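Transcriptional regulator URE2 (Saccharomyces cerevisiae, PDB 1HQO) represses the use of poor nitrogen sources by holding phosphorylated GATA transcriptional activators in the cytoplasm, and also has glutathione peroxidase activity. Local coordinates at residues S37-H42 and P103-D108; M165-R170 and Y201-V206; A216-N221 and K240-M245. All blocks are in the same frame, centred on the assembly; numbering follows the deposited sequence.

Overall arrangement
This crystallised piece is the nitrogen regulation fragment, with a glutathione S-transferase fold. Interaction 1 lies toward the domain boundary: it sets helix 27-39 of the thioredoxin-like domain against the loop 103-108, is only partly buried and is mainly apolar, with no hydrogen bond across it. Interactions 2 and 3 are buried in the helical domain, with centres about 12 Å apart, and they touch where Leu205 packs on Trp241. Interaction 2 sets a loop on helix 146-172 and includes an arginine-to-carbonyl hydrogen bond; interaction 3 crosses two helices through aromatic, aliphatic and amide groups. The centre of interaction 1 is about 20 Å and 17 Å from those of interactions 2 and 3.

Interaction 1: residues S37-H42 and P103-D108; sequences SELGFH and PLLWSD
Leu39 and Leu105 meet through their methyl ends, CD2 of Leu39 lying 3.4 Å from CD1 of Leu105, tighter than an ordinary carbon-carbon contact. The pair joins two parts of the glutathione S-transferase fold: the C-terminal end of helix 27-39 in the thioredoxin-like domain, and the linker between helix 85-100 and helix 110-139, the start of the all-helical domain. Leu105 CD1 is also 3.7 Å from Leu39 CG, so this methyl lies against the branch point as well as one arm. With CG anti to the carbonyl carbon (chi1 -76°), Leu39 extends beyond the direction of its CB to reach the linker.

Glu38 takes part through its aliphatic portion. Its CB is 3.9 Å from Leu105 CD1 and its CG 3.9 Å from Leu105 CD2. The glutamate chain crosses Leu105 at about a right angle and touches both methyls. Leu104 adds a looser margin to the contact: its CB is 4.1 Å from Leu39 CD2, while its own methyl CD2 lies 4.2 Å from the carbonyl O of Glu38.

Behind these contacts, each backbone turns sharply. Gly40, with phi 95°, is the first residue to leave helical backbone angles. On the linker side, Pro103 to Trp106 form a type II beta turn with Leu104 and Leu105 at its corners, Leu105 having phi 58°. Both corner residues direct CB toward the helix end. Backbone hydrogen bonds between Leu105 and Ile212, together with packing of Leu105 on Leu215, tie the turn to helix 212-221. Tyr96 of helix 85-100 lies against Leu104. The carboxylate of Glu38 is engaged in another direction, its OE2 forming a salt bridge with NH1 of Arg248.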
loop_
_atom_site.group_PDB
_atom_site.type_symbol
_atom_site.label_atom_id
_atom_site.label_comp_id
_atom_site.label_asym_id
_atom_site.label_seq_id
_atom_site.Cartn_x
_atom_site.Cartn_y
_atom_site.Cartn_z
ATOM N N SER A 37 -5.108 -0.879 -20.069
ATOM C CA SER A 37 -4.768 -1.230 -21.456
ATOM C C SER A 37 -4.224 -2.644 -21.640
ATOM O O SER A 37 -4.555 -3.324 -22.603
ATOM C CB SER A 37 -3.753 -0.230 -22.042
ATOM O OG SER A 37 -4.325 1.057 -22.239
ATOM N N GLU A 38 -3.392 -3.082 -20.707
ATOM C CA GLU A 38 -2.772 -4.393 -20.773
ATOM C C GLU A 38 -3.777 -5.511 -20.491
ATOM O O GLU A 38 -3.536 -6.680 -20.797
ATOM C CB GLU A 38 -1.616 -4.437 -19.774
ATOM C CG GLU A 38 -0.542 -5.461 -20.080
ATOM C CD GLU A 38 0.327 -5.057 -21.253
ATOM O OE1 GLU A 38 0.963 -3.986 -21.189
ATOM O OE2 GLU A 38 0.377 -5.810 -22.249
ATOM N N LEU A 39 -4.904 -5.148 -19.895
ATOM C CA LEU A 39 -5.954 -6.107 -19.591
ATOM C C LEU A 39 -7.081 -5.997 -20.618
ATOM O O LEU A 39 -8.022 -6.786 -20.617
ATOM C CB LEU A 39 -6.511 -5.867 -18.188
ATOM C CG LEU A 39 -5.634 -6.343 -17.037
ATOM C CD1 LEU A 39 -6.445 -6.285 -15.758
ATOM C CD2 LEU A 39 -5.162 -7.770 -17.288
ATOM N N GLY A 40 -6.999 -5.008 -21.495
ATOM C CA GLY A 40 -8.028 -4.877 -22.508
ATOM C C GLY A 40 -9.171 -3.929 -22.197
ATOM O O GLY A 40 -9.677 -3.256 -23.094
ATOM N N PHE A 41 -9.583 -3.875 -20.935
ATOM C CA PHE A 41 -10.682 -3.013 -20.499
ATOM C C PHE A 41 -10.738 -1.677 -21.200
ATOM O O PHE A 41 -9.710 -1.039 -21.420
ATOM C CB PHE A 41 -10.583 -2.773 -18.997
ATOM C CG PHE A 41 -10.716 -4.023 -18.176
ATOM C CD1 PHE A 41 -10.069 -4.135 -16.962
ATOM C CD2 PHE A 41 -11.474 -5.097 -18.634
ATOM C CE1 PHE A 41 -10.169 -5.284 -16.214
ATOM C CE2 PHE A 41 -11.581 -6.254 -17.893
ATOM C CZ PHE A 41 -10.923 -6.349 -16.677
ATOM N N HIS A 42 -11.953 -1.252 -21.537
ATOM C CA HIS A 42 -12.160 0.027 -22.212
ATOM C C HIS A 42 -12.318 1.106 -21.147
ATOM O O HIS A 42 -13.134 0.973 -20.238
ATOM C CB HIS A 42 -13.415 -0.021 -23.102
ATOM C CG HIS A 42 -13.506 1.119 -24.071
ATOM N ND1 HIS A 42 -12.745 1.180 -25.221
ATOM C CD2 HIS A 42 -14.208 2.279 -24.021
ATOM C CE1 HIS A 42 -12.971 2.329 -25.834
ATOM N NE2 HIS A 42 -13.855 3.016 -25.127
ATOM N N PRO A 103 -5.750 -15.744 -15.224
ATOM C CA PRO A 103 -5.062 -14.796 -14.332
ATOM C C PRO A 103 -3.912 -14.007 -14.966
ATOM O O PRO A 103 -2.739 -14.204 -14.629
ATOM C CB PRO A 103 -4.584 -15.698 -13.191
ATOM C CG PRO A 103 -4.171 -16.923 -13.910
ATOM C CD PRO A 103 -5.333 -17.126 -14.893
ATOM N N LEU A 104 -4.265 -13.099 -15.868
ATOM C CA LEU A 104 -3.281 -12.296 -16.574
ATOM C C LEU A 104 -2.717 -11.221 -15.653
ATOM O O LEU A 104 -3.463 -10.601 -14.885
ATOM C CB LEU A 104 -3.938 -11.672 -17.814
ATOM C CG LEU A 104 -3.030 -11.125 -18.919
ATOM C CD1 LEU A 104 -1.934 -12.145 -19.235
ATOM C CD2 LEU A 104 -3.875 -10.785 -20.147
ATOM N N LEU A 105 -1.401 -11.017 -15.728
ATOM C CA LEU A 105 -0.724 -10.017 -14.905
ATOM C C LEU A 105 -0.983 -10.333 -13.442
ATOM O O LEU A 105 -0.757 -9.502 -12.558
ATOM C CB LEU A 105 -1.274 -8.622 -15.201
ATOM C CG LEU A 105 -1.224 -8.080 -16.622
ATOM C CD1 LEU A 105 -2.003 -6.787 -16.665
ATOM C CD2 LEU A 105 0.212 -7.850 -17.056
ATOM N N TRP A 106 -1.455 -11.546 -13.196
ATOM C CA TRP A 106 -1.814 -11.977 -11.854
ATOM C C TRP A 106 -1.368 -13.448 -11.680
ATOM O O TRP A 106 -0.451 -13.914 -12.356
ATOM C CB TRP A 106 -3.341 -11.804 -11.748
ATOM C CG TRP A 106 -4.015 -12.000 -10.407
ATOM C CD1 TRP A 106 -5.254 -12.561 -10.202
ATOM C CD2 TRP A 106 -3.541 -11.593 -9.110
ATOM N NE1 TRP A 106 -5.570 -12.532 -8.863
ATOM C CE2 TRP A 106 -4.538 -11.948 -8.175
ATOM C CE3 TRP A 106 -2.370 -10.972 -8.645
ATOM C CZ2 TRP A 106 -4.403 -11.691 -6.810
ATOM C CZ3 TRP A 106 -2.240 -10.716 -7.279
ATOM C CH2 TRP A 106 -3.249 -11.082 -6.381
ATOM N N SER A 107 -1.988 -14.171 -10.763
ATOM C CA SER A 107 -1.640 -15.564 -10.577
ATOM C C SER A 107 -2.823 -16.283 -9.974
ATOM O O SER A 107 -3.640 -15.664 -9.305
ATOM C CB SER A 107 -0.440 -15.707 -9.648
ATOM O OG SER A 107 -0.146 -17.079 -9.403
ATOM N N ASP A 108 -2.920 -17.587 -10.225
ATOM C CA ASP A 108 -4.004 -18.409 -9.676
ATOM C C ASP A 108 -3.548 -18.989 -8.330
ATOM O O ASP A 108 -4.365 -19.365 -7.481
ATOM C CB ASP A 108 -4.355 -19.575 -10.623
ATOM C CG ASP A 108 -3.240 -20.645 -10.696
ATOM O OD1 ASP A 108 -2.310 -20.498 -11.529
ATOM O OD2 ASP A 108 -3.289 -21.631 -9.914
#

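Interaction 2: residues M165-R170 and Y201-V206; sequences MALAER and YPVWLV
Arg170 supplies the polar part of this contact, its NE donating to the backbone O of Leu205 at 2.9 Å. The N-H...O angle of 166° is nearly straight, yet the donor stands 42° out of the carbonyl plane. A bend in the arginine chain at chi2 (147°) turns it so that the guanidinium reaches this carbonyl. Leu205 O alone takes a hydrogen bond across the contact; Trp204 O lies beside the methylene instead, a tight 2.9 Å from Arg170 CD.

The apolar part centres on Val203. Its CG2 is 3.4 Å from Arg170 CB, while CG1 sits 4.1 Å from Leu167 CD2. The same CG2 methyl also packs against the helix backbone, 3.8 Å from Leu167 O. Leu205 CD2 packs more loosely, 4.4 Å from both Ala166 CB and Leu167 CD2.

The contact lays the loop 201-206 along helix 146-172 in the helical domain. Asp214 of helix 212-221 accepts a bond from Leu205 N, Trp119 of helix 110-139 packs on Ala166 and Leu205, and Trp241 of helix 236-247 also touches Leu205.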
loop_
_atom_site.group_PDB
_atom_site.type_symbol
_atom_site.label_atom_id
_atom_site.label_comp_id
_atom_site.label_asym_id
_atom_site.label_seq_id
_atom_site.Cartn_x
_atom_site.Cartn_y
_atom_site.Cartn_z
HETATM N N MSE A 165 18.553 -6.127 -6.837
HETATM C CA MSE A 165 19.038 -7.407 -6.399
HETATM C C MSE A 165 18.094 -8.570 -6.555
HETATM O O MSE A 165 18.528 -9.683 -6.788
HETATM C CB MSE A 165 19.465 -7.320 -4.968
HETATM C CG MSE A 165 20.133 -8.565 -4.516
HETATM SE SE MSE A 165 20.519 -8.222 -2.700
HETATM C CE MSE A 165 21.647 -6.630 -2.947
ATOM N N ALA A 166 16.807 -8.334 -6.398
ATOM C CA ALA A 166 15.858 -9.410 -6.552
ATOM C C ALA A 166 15.872 -9.788 -8.019
ATOM O O ALA A 166 15.776 -10.955 -8.356
ATOM C CB ALA A 166 14.492 -8.961 -6.152
ATOM N N LEU A 167 16.001 -8.794 -8.893
ATOM C CA LEU A 167 16.031 -9.040 -10.340
ATOM C C LEU A 167 17.240 -9.884 -10.694
ATOM O O LEU A 167 17.127 -10.849 -11.444
ATOM C CB LEU A 167 16.096 -7.726 -11.141
ATOM C CG LEU A 167 14.796 -6.939 -11.302
ATOM C CD1 LEU A 167 15.112 -5.593 -11.887
ATOM C CD2 LEU A 167 13.818 -7.689 -12.158
ATOM N N ALA A 168 18.397 -9.508 -10.158
ATOM C CA ALA A 168 19.624 -10.239 -10.412
ATOM C C ALA A 168 19.433 -11.700 -10.031
ATOM O O ALA A 168 19.618 -12.586 -10.861
ATOM C CB ALA A 168 20.759 -9.642 -9.626
ATOM N N GLU A 169 19.044 -11.966 -8.792
ATOM C CA GLU A 169 18.848 -13.340 -8.366
ATOM C C GLU A 169 17.996 -14.164 -9.327
ATOM O O GLU A 169 18.297 -15.334 -9.556
ATOM C CB GLU A 169 18.229 -13.387 -6.976
ATOM C CG GLU A 169 19.045 -12.669 -5.931
ATOM C CD GLU A 169 18.522 -12.884 -4.518
ATOM O OE1 GLU A 169 17.280 -12.928 -4.311
ATOM O OE2 GLU A 169 19.372 -12.992 -3.608
ATOM N N ARG A 170 16.941 -13.581 -9.891
ATOM C CA ARG A 170 16.077 -14.322 -10.820
ATOM C C ARG A 170 16.764 -14.589 -12.158
ATOM O O ARG A 170 16.388 -15.504 -12.886
ATOM C CB ARG A 170 14.746 -13.572 -11.039
ATOM C CG ARG A 170 13.746 -13.727 -9.873
ATOM C CD ARG A 170 12.850 -12.491 -9.641
ATOM N NE ARG A 170 12.160 -12.503 -8.334
ATOM C CZ ARG A 170 12.769 -12.515 -7.138
ATOM N NH1 ARG A 170 14.100 -12.515 -7.046
ATOM N NH2 ARG A 170 12.049 -12.536 -6.013
ATOM N N TYR A 201 17.032 -11.748 -21.887
ATOM C CA TYR A 201 15.628 -12.130 -21.866
ATOM C C TYR A 201 14.957 -11.391 -20.677
ATOM O O TYR A 201 15.628 -11.018 -19.698
ATOM C CB TYR A 201 15.491 -13.662 -21.750
ATOM C CG TYR A 201 16.316 -14.277 -20.651
ATOM C CD1 TYR A 201 15.810 -14.409 -19.351
ATOM C CD2 TYR A 201 17.629 -14.684 -20.888
ATOM C CE1 TYR A 201 16.588 -14.925 -18.321
ATOM C CE2 TYR A 201 18.424 -15.202 -19.858
ATOM C CZ TYR A 201 17.894 -15.318 -18.582
ATOM O OH TYR A 201 18.669 -15.839 -17.574
ATOM N N PRO A 202 13.636 -11.127 -20.768
ATOM C CA PRO A 202 12.976 -10.434 -19.662
ATOM C C PRO A 202 12.917 -11.296 -18.412
ATOM O O PRO A 202 12.624 -12.493 -18.465
ATOM C CB PRO A 202 11.589 -10.126 -20.222
ATOM C CG PRO A 202 11.347 -11.250 -21.151
ATOM C CD PRO A 202 12.677 -11.392 -21.856
ATOM N N VAL A 203 13.233 -10.689 -17.284
ATOM C CA VAL A 203 13.174 -11.408 -16.035
ATOM C C VAL A 203 12.114 -10.635 -15.252
ATOM O O VAL A 203 12.061 -9.411 -15.346
ATOM C CB VAL A 203 14.548 -11.388 -15.346
ATOM C CG1 VAL A 203 15.110 -9.988 -15.357
ATOM C CG2 VAL A 203 14.424 -11.892 -13.940
ATOM N N TRP A 204 11.252 -11.334 -14.517
ATOM C CA TRP A 204 10.200 -10.662 -13.774
ATOM C C TRP A 204 10.292 -10.923 -12.293
ATOM O O TRP A 204 11.044 -11.792 -11.864
ATOM C CB TRP A 204 8.848 -11.099 -14.309
ATOM C CG TRP A 204 8.714 -10.854 -15.810
ATOM C CD1 TRP A 204 8.604 -11.803 -16.796
ATOM C CD2 TRP A 204 8.687 -9.577 -16.478
ATOM N NE1 TRP A 204 8.512 -11.195 -18.026
ATOM C CE2 TRP A 204 8.559 -9.833 -17.861
ATOM C CE3 TRP A 204 8.760 -8.243 -16.040
ATOM C CZ2 TRP A 204 8.500 -8.803 -18.811
ATOM C CZ3 TRP A 204 8.702 -7.222 -16.984
ATOM C CH2 TRP A 204 8.574 -7.509 -18.355
ATOM N N LEU A 205 9.521 -10.171 -11.512
ATOM C CA LEU A 205 9.554 -10.302 -10.058
ATOM C C LEU A 205 8.850 -11.520 -9.479
ATOM O O LEU A 205 9.252 -12.031 -8.433
ATOM C CB LEU A 205 8.975 -9.044 -9.404
ATOM C CG LEU A 205 9.803 -7.773 -9.529
ATOM C CD1 LEU A 205 8.983 -6.609 -9.058
ATOM C CD2 LEU A 205 11.095 -7.917 -8.729
ATOM N N VAL A 206 7.792 -11.976 -10.135
ATOM C CA VAL A 206 7.069 -13.120 -9.610
ATOM C C VAL A 206 6.598 -14.079 -10.702
ATOM O O VAL A 206 6.112 -13.655 -11.757
ATOM C CB VAL A 206 5.829 -12.674 -8.746
ATOM C CG1 VAL A 206 5.235 -13.879 -8.041
ATOM C CG2 VAL A 206 6.226 -11.611 -7.713
#

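Interaction 3: residues A216-N221 and K240-M245; sequences AFVPWN and KWTKHM
Phe217 and Trp241 meet obliquely where helix 212-221 crosses helix 236-247, the short segment axes passing 9.9 Å apart at a signed angle of -102°. The phenyl ring and the six-membered indole ring have planes at 50° and centroids 5.4 Å apart. Phe217 CD1 approaches the indole edge near its plane, 3.4 Å from Trp241 CH2. Placing CG anti to the backbone N (chi1 178°) directs the indole across to this site, and CE of selenomethionine Met245 lies 3.6 Å above one face of Trp241, over its centre.

Beside the rings, Asn221 crosses the indole at about a right angle and slides antiparallel past Thr242, bringing ND2 2.8 Å from Thr242 OG1. Val218 packs beside them: its CG2 lies 3.7 Å from Thr242 CG2 and 4.0 Å from Met245 CB. Nearby, Trp220 NE1 hydrogen-bonds OD1 of the glutathione-binding Asn28.

All the touching residues are buried. Asn221 OD1 bonds Tyr160 of helix 146-172, Thr242 OG1 bonds Val238 O on its own helix, and Trp241 NE1 bonds Asp214 of helix 212-221, spanning the crossing just beyond the segment. The chemistry implies a buried, mainly apolar helix junction with these three polar atoms paired.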
loop_
_atom_site.group_PDB
_atom_site.type_symbol
_atom_site.label_atom_id
_atom_site.label_comp_id
_atom_site.label_asym_id
_atom_site.label_seq_id
_atom_site.Cartn_x
_atom_site.Cartn_y
_atom_site.Cartn_z
ATOM N N ALA A 216 3.736 -1.916 -11.532
ATOM C CA ALA A 216 3.577 -0.898 -10.516
ATOM C C ALA A 216 4.740 0.089 -10.564
ATOM O O ALA A 216 4.536 1.301 -10.430
ATOM C CB ALA A 216 3.485 -1.540 -9.143
ATOM N N PHE A 217 5.955 -0.405 -10.797
ATOM C CA PHE A 217 7.117 0.486 -10.812
ATOM C C PHE A 217 7.408 1.304 -12.033
ATOM O O PHE A 217 7.955 2.382 -11.904
ATOM C CB PHE A 217 8.411 -0.267 -10.523
ATOM C CG PHE A 217 8.463 -0.905 -9.177
ATOM C CD1 PHE A 217 7.853 -2.136 -8.949
ATOM C CD2 PHE A 217 9.124 -0.276 -8.131
ATOM C CE1 PHE A 217 7.901 -2.731 -7.697
ATOM C CE2 PHE A 217 9.175 -0.867 -6.859
ATOM C CZ PHE A 217 8.561 -2.096 -6.645
ATOM N N VAL A 218 7.061 0.813 -13.213
ATOM C CA VAL A 218 7.432 1.515 -14.438
ATOM C C VAL A 218 7.177 3.009 -14.571
ATOM O O VAL A 218 8.076 3.754 -14.954
ATOM C CB VAL A 218 6.894 0.782 -15.705
ATOM C CG1 VAL A 218 5.489 1.225 -16.066
ATOM C CG2 VAL A 218 7.840 1.032 -16.851
ATOM N N PRO A 219 5.966 3.481 -14.239
ATOM C CA PRO A 219 5.749 4.925 -14.387
ATOM C C PRO A 219 6.711 5.712 -13.519
ATOM O O PRO A 219 7.125 6.805 -13.880
ATOM C CB PRO A 219 4.300 5.110 -13.945
ATOM C CG PRO A 219 3.690 3.737 -14.123
ATOM C CD PRO A 219 4.787 2.834 -13.646
ATOM N N TRP A 220 7.057 5.143 -12.368
ATOM C CA TRP A 220 7.974 5.772 -11.432
ATOM C C TRP A 220 9.425 5.656 -11.883
ATOM O O TRP A 220 10.208 6.604 -11.762
ATOM C CB TRP A 220 7.783 5.161 -10.046
ATOM C CG TRP A 220 6.462 5.563 -9.476
ATOM C CD1 TRP A 220 5.286 4.877 -9.558
ATOM C CD2 TRP A 220 6.159 6.794 -8.813
ATOM N NE1 TRP A 220 4.271 5.606 -8.991
ATOM C CE2 TRP A 220 4.782 6.788 -8.525
ATOM C CE3 TRP A 220 6.920 7.906 -8.439
ATOM C CZ2 TRP A 220 4.151 7.847 -7.876
ATOM C CZ3 TRP A 220 6.286 8.962 -7.797
ATOM C CH2 TRP A 220 4.917 8.923 -7.523
ATOM N N ASN A 221 9.779 4.494 -12.412
ATOM C CA ASN A 221 11.126 4.290 -12.888
ATOM C C ASN A 221 11.361 5.392 -13.879
ATOM O O ASN A 221 12.462 5.907 -13.991
ATOM C CB ASN A 221 11.275 2.958 -13.629
ATOM C CG ASN A 221 11.022 1.746 -12.746
ATOM O OD1 ASN A 221 11.172 1.807 -11.514
ATOM N ND2 ASN A 221 10.659 0.626 -13.375
ATOM N N LYS A 240 16.960 -2.655 -17.518
ATOM C CA LYS A 240 16.580 -3.595 -18.563
ATOM C C LYS A 240 15.128 -3.956 -18.395
ATOM O O LYS A 240 14.395 -4.046 -19.364
ATOM C CB LYS A 240 17.441 -4.855 -18.491
ATOM C CG LYS A 240 18.928 -4.563 -18.694
ATOM C CD LYS A 240 19.780 -5.826 -18.742
ATOM C CE LYS A 240 19.691 -6.640 -17.459
ATOM N NZ LYS A 240 20.622 -7.811 -17.471
ATOM N N TRP A 241 14.737 -4.155 -17.140
ATOM C CA TRP A 241 13.378 -4.500 -16.719
ATOM C C TRP A 241 12.381 -3.449 -17.200
ATOM O O TRP A 241 11.365 -3.768 -17.818
ATOM C CB TRP A 241 13.403 -4.558 -15.210
ATOM C CG TRP A 241 12.142 -4.838 -14.500
ATOM C CD1 TRP A 241 11.324 -5.914 -14.671
ATOM C CD2 TRP A 241 11.671 -4.158 -13.331
ATOM N NE1 TRP A 241 10.382 -5.963 -13.665
ATOM C CE2 TRP A 241 10.570 -4.895 -12.831
ATOM C CE3 TRP A 241 12.075 -2.996 -12.654
ATOM C CZ2 TRP A 241 9.874 -4.513 -11.675
ATOM C CZ3 TRP A 241 11.387 -2.614 -11.510
ATOM C CH2 TRP A 241 10.294 -3.372 -11.033
ATOM N N THR A 242 12.685 -2.188 -16.898
ATOM C CA THR A 242 11.841 -1.067 -17.307
ATOM C C THR A 242 11.811 -1.023 -18.815
ATOM O O THR A 242 10.779 -0.758 -19.418
ATOM C CB THR A 242 12.402 0.272 -16.855
ATOM O OG1 THR A 242 12.548 0.274 -15.435
ATOM C CG2 THR A 242 11.458 1.386 -17.263
ATOM N N LYS A 243 12.970 -1.257 -19.413
ATOM C CA LYS A 243 13.092 -1.266 -20.858
ATOM C C LYS A 243 12.201 -2.309 -21.532
ATOM O O LYS A 243 11.567 -2.010 -22.537
ATOM C CB LYS A 243 14.539 -1.499 -21.237
ATOM C CG LYS A 243 15.309 -0.231 -21.356
ATOM C CD LYS A 243 14.789 0.555 -22.537
ATOM C CE LYS A 243 15.674 1.762 -22.775
ATOM N NZ LYS A 243 15.319 2.501 -24.020
ATOM N N HIS A 244 12.148 -3.524 -20.990
ATOM C CA HIS A 244 11.295 -4.561 -21.574
ATOM C C HIS A 244 9.858 -4.143 -21.449
ATOM O O HIS A 244 9.030 -4.515 -22.277
ATOM C CB HIS A 244 11.449 -5.903 -20.861
ATOM C CG HIS A 244 12.684 -6.655 -21.243
ATOM N ND1 HIS A 244 12.887 -7.146 -22.516
ATOM C CD2 HIS A 244 13.798 -6.963 -20.534
ATOM C CE1 HIS A 244 14.077 -7.720 -22.574
ATOM N NE2 HIS A 244 14.650 -7.621 -21.384
HETATM N N MSE A 245 9.562 -3.387 -20.393
HETATM C CA MSE A 245 8.211 -2.920 -20.160
HETATM C C MSE A 245 7.869 -1.744 -21.038
HETATM O O MSE A 245 6.758 -1.648 -21.526
HETATM C CB MSE A 245 8.015 -2.548 -18.687
HETATM C CG MSE A 245 7.723 -3.756 -17.800
HETATM SE SE MSE A 245 7.352 -3.402 -15.936
HETATM C CE MSE A 245 9.077 -2.704 -15.391
#